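Local coordinates for Ulp1-like SUMO protease (Chaetomium thermophilum, PDB 6DG4), which probably cleaves SUMO from its conjugates as a cysteine protease of the peptidase C48 family, the chain being its C-terminal catalytic domain, at residues Lys37-Asp48 and Asn61-Tyr71. Sequence-based numbering, arbitrary orientation.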
# COMPACT_ATOMS: atom_id res chain seq x y z
N LYS A 37 16.82 -0.17 -4.68
CA LYS A 37 16.32 1.12 -5.15
C LYS A 37 14.88 0.91 -5.57
O LYS A 37 14.60 0.06 -6.42
CB LYS A 37 17.15 1.66 -6.31
CG LYS A 37 16.82 3.10 -6.67
CD LYS A 37 17.83 3.67 -7.68
CE LYS A 37 17.41 5.03 -8.20
NZ LYS A 37 18.24 5.44 -9.38
N THR A 38 13.97 1.65 -4.96
CA THR A 38 12.55 1.41 -5.17
C THR A 38 12.09 2.06 -6.47
O THR A 38 12.83 2.78 -7.14
CB THR A 38 11.73 1.96 -4.00
OG1 THR A 38 11.69 3.39 -4.06
CG2 THR A 38 12.33 1.53 -2.66
N LEU A 39 10.83 1.80 -6.81
CA LEU A 39 10.23 2.42 -7.98
C LEU A 39 9.96 3.91 -7.78
O LEU A 39 9.63 4.60 -8.75
CB LEU A 39 8.93 1.70 -8.35
CG LEU A 39 9.06 0.26 -8.84
CD1 LEU A 39 7.67 -0.36 -8.95
CD2 LEU A 39 9.79 0.19 -10.16
N GLU A 40 10.07 4.42 -6.55
CA GLU A 40 10.07 5.85 -6.30
C GLU A 40 11.40 6.49 -6.68
O GLU A 40 11.50 7.72 -6.68
CB GLU A 40 9.77 6.09 -4.82
CG GLU A 40 9.25 7.47 -4.44
CD GLU A 40 9.00 7.62 -2.94
OE1 GLU A 40 9.34 6.70 -2.17
OE2 GLU A 40 8.46 8.67 -2.55
N GLY A 41 12.41 5.69 -7.03
CA GLY A 41 13.75 6.19 -7.25
C GLY A 41 14.58 6.30 -6.00
O GLY A 41 15.66 6.91 -6.03
N GLN A 42 14.11 5.73 -4.90
CA GLN A 42 14.70 5.95 -3.60
C GLN A 42 15.69 4.85 -3.29
O GLN A 42 15.29 3.67 -3.22
CB GLN A 42 13.59 5.93 -2.56
CG GLN A 42 14.07 6.11 -1.16
CD GLN A 42 14.84 7.40 -0.98
OE1 GLN A 42 14.32 8.49 -1.26
NE2 GLN A 42 16.09 7.28 -0.54
N PRO A 43 16.97 5.16 -3.08
CA PRO A 43 17.90 4.13 -2.61
C PRO A 43 17.56 3.71 -1.19
O PRO A 43 17.13 4.52 -0.36
CB PRO A 43 19.27 4.83 -2.65
CG PRO A 43 19.09 6.01 -3.49
CD PRO A 43 17.66 6.42 -3.39
N LEU A 44 17.77 2.42 -0.91
CA LEU A 44 17.65 1.87 0.44
C LEU A 44 19.01 1.38 0.90
O LEU A 44 19.75 0.74 0.13
CB LEU A 44 16.66 0.71 0.49
CG LEU A 44 15.25 1.01 -0.02
CD1 LEU A 44 14.40 -0.25 0.09
CD2 LEU A 44 14.60 2.15 0.76
N VAL A 45 19.34 1.66 2.15
CA VAL A 45 20.62 1.32 2.73
C VAL A 45 20.37 0.58 4.05
O VAL A 45 19.23 0.40 4.47
CB VAL A 45 21.52 2.55 2.95
CG1 VAL A 45 21.89 3.18 1.62
CG2 VAL A 45 20.83 3.57 3.85
N ARG A 46 21.47 0.18 4.69
CA ARG A 46 21.37 -0.59 5.93
C ARG A 46 20.37 0.03 6.90
O ARG A 46 19.55 -0.68 7.49
CB ARG A 46 22.75 -0.68 6.57
CG ARG A 46 22.75 -1.27 7.97
CD ARG A 46 24.16 -1.37 8.52
NE ARG A 46 24.16 -1.85 9.90
CZ ARG A 46 25.12 -2.60 10.43
NH1 ARG A 46 26.18 -2.96 9.71
NH2 ARG A 46 25.01 -2.98 11.69
N ARG A 47 20.44 1.34 7.09
CA ARG A 47 19.58 1.98 8.09
C ARG A 47 18.10 1.69 7.84
O ARG A 47 17.34 1.48 8.79
CB ARG A 47 19.83 3.48 8.09
CG ARG A 47 19.02 4.22 9.10
CD ARG A 47 19.41 5.67 9.07
NE ARG A 47 18.70 6.45 10.06
CZ ARG A 47 17.48 6.93 9.89
NH1 ARG A 47 16.84 6.69 8.76
NH2 ARG A 47 16.91 7.64 10.84
N ASP A 48 17.67 1.70 6.58
CA ASP A 48 16.26 1.45 6.29
C ASP A 48 15.83 0.09 6.80
O ASP A 48 14.72 -0.07 7.33
CB ASP A 48 16.02 1.56 4.79
CG ASP A 48 16.30 2.95 4.26
OD1 ASP A 48 15.52 3.88 4.55
OD2 ASP A 48 17.31 3.13 3.56
N ASN A 61 9.61 3.64 7.98
CA ASN A 61 9.77 4.95 7.38
C ASN A 61 9.06 5.03 6.02
O ASN A 61 8.56 4.03 5.49
CB ASN A 61 11.25 5.36 7.26
CG ASN A 61 12.07 4.48 6.31
OD1 ASN A 61 11.56 3.58 5.65
ND2 ASN A 61 13.37 4.75 6.25
N ASP A 62 9.01 6.25 5.48
CA ASP A 62 8.38 6.48 4.19
C ASP A 62 9.03 5.63 3.10
O ASP A 62 8.34 5.07 2.25
CB ASP A 62 8.47 7.95 3.79
CG ASP A 62 7.80 8.89 4.78
OD1 ASP A 62 7.16 8.43 5.75
OD2 ASP A 62 7.93 10.12 4.59
N ASN A 63 10.36 5.55 3.11
CA ASN A 63 11.07 4.85 2.05
C ASN A 63 10.55 3.43 1.89
O ASN A 63 10.29 2.97 0.77
CB ASN A 63 12.57 4.76 2.37
CG ASN A 63 13.29 6.08 2.24
OD1 ASN A 63 12.80 7.03 1.64
ND2 ASN A 63 14.51 6.13 2.78
N VAL A 64 10.41 2.73 3.01
CA VAL A 64 9.98 1.33 2.99
C VAL A 64 8.51 1.24 2.62
O VAL A 64 8.12 0.46 1.74
CB VAL A 64 10.27 0.69 4.37
CG1 VAL A 64 9.49 -0.60 4.53
CG2 VAL A 64 11.76 0.45 4.53
N ILE A 65 7.66 2.05 3.27
CA ILE A 65 6.21 1.95 3.07
C ILE A 65 5.85 2.27 1.62
O ILE A 65 5.12 1.51 0.97
CB ILE A 65 5.46 2.85 4.06
CG1 ILE A 65 5.63 2.30 5.48
CG2 ILE A 65 3.99 2.93 3.69
CD1 ILE A 65 5.25 3.27 6.58
N ILE A 66 6.33 3.40 1.11
CA ILE A 66 6.02 3.78 -0.26
C ILE A 66 6.66 2.80 -1.24
O ILE A 66 6.05 2.42 -2.24
CB ILE A 66 6.44 5.23 -0.52
CG1 ILE A 66 5.77 6.18 0.49
CG2 ILE A 66 6.15 5.63 -1.96
CD1 ILE A 66 4.27 6.08 0.57
N GLY A 67 7.89 2.37 -0.96
CA GLY A 67 8.53 1.40 -1.83
C GLY A 67 7.72 0.13 -1.96
O GLY A 67 7.49 -0.37 -3.06
N ALA A 68 7.26 -0.40 -0.82
CA ALA A 68 6.50 -1.64 -0.85
C ALA A 68 5.19 -1.46 -1.60
O ALA A 68 4.81 -2.32 -2.41
CB ALA A 68 6.22 -2.11 0.57
N ILE A 69 4.48 -0.37 -1.35
CA ILE A 69 3.17 -0.18 -1.96
C ILE A 69 3.30 0.05 -3.47
O ILE A 69 2.48 -0.44 -4.25
CB ILE A 69 2.39 0.93 -1.23
CG1 ILE A 69 2.06 0.44 0.19
CG2 ILE A 69 1.13 1.27 -1.97
CD1 ILE A 69 1.50 1.49 1.12
N PHE A 70 4.35 0.76 -3.91
CA PHE A 70 4.58 0.89 -5.34
C PHE A 70 4.80 -0.47 -5.99
O PHE A 70 4.36 -0.71 -7.12
CB PHE A 70 5.77 1.83 -5.61
CG PHE A 70 5.38 3.28 -5.76
CD1 PHE A 70 4.52 3.90 -4.87
CD2 PHE A 70 5.90 4.03 -6.80
CE1 PHE A 70 4.16 5.23 -5.02
CE2 PHE A 70 5.55 5.36 -6.95
CZ PHE A 70 4.69 5.96 -6.06
N TYR A 71 5.48 -1.39 -5.29
CA TYR A 71 5.68 -2.73 -5.84
C TYR A 71 4.37 -3.51 -5.94
O TYR A 71 4.22 -4.33 -6.86
CB TYR A 71 6.71 -3.51 -5.03
CG TYR A 71 8.17 -3.19 -5.35
CD1 TYR A 71 8.61 -3.09 -6.66
CD2 TYR A 71 9.10 -3.01 -4.34
CE1 TYR A 71 9.92 -2.81 -6.95
CE2 TYR A 71 10.43 -2.73 -4.63
CZ TYR A 71 10.83 -2.63 -5.94
OH TYR A 71 12.15 -2.34 -6.25
O HOH W 1 13.82 -2.31 -4.21
O HOH W 2 10.55 4.28 -1.79
O HOH W 3 8.94 0.16 -5.35
O HOH W 4 9.77 7.73 0.50
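The side chain of N63, in the first turn of helix 62-80, packs against Q42, L44 and D48. Its CB lies 3.7 Å from L44 CD2. CG and OD1 lie against the Q42 side chain, which is bent at chi2 and crosses N63 at about a right angle, the amide planes stacked 15° apart and Q42 CG 3.2 Å from N63 OD1. At the tip, N63 ND2 gives a nearly straight hydrogen bond (3.0 Å, 170°) to D48 OD1, reaching that oxygen on its syn side but well out of the carboxylate plane. N61 ND2 reaches the same oxygen at 2.9 Å on the anti lone pair, while N61 OD1 caps the helix by accepting from V64 N. D48 OD2 accepts a hydrogen bond from V45 N, at the N-cap of helix 46-50, through its anti lone pair, so one carboxylate ties together the beginnings of both helices. Further along, the type I turn T38-G41, with an ST turn at T38, rests on the helix at G67: T38 CA and G67 CA, the closest CA pair, are 5.2 Å apart. A water joins T38 OG1, E40 OE1 and N63 O. L39, with CG swung beside its own backbone N (chi1 -66°), puts CD1 3.7 Å from Y71 CD1 and its CB at the F70 ring edge. Helix 62-80 lies between 37-48 and strand 127-134, touched by I66 and I69, while L239 of helix 228-241 packs against L44, V64 and Y71.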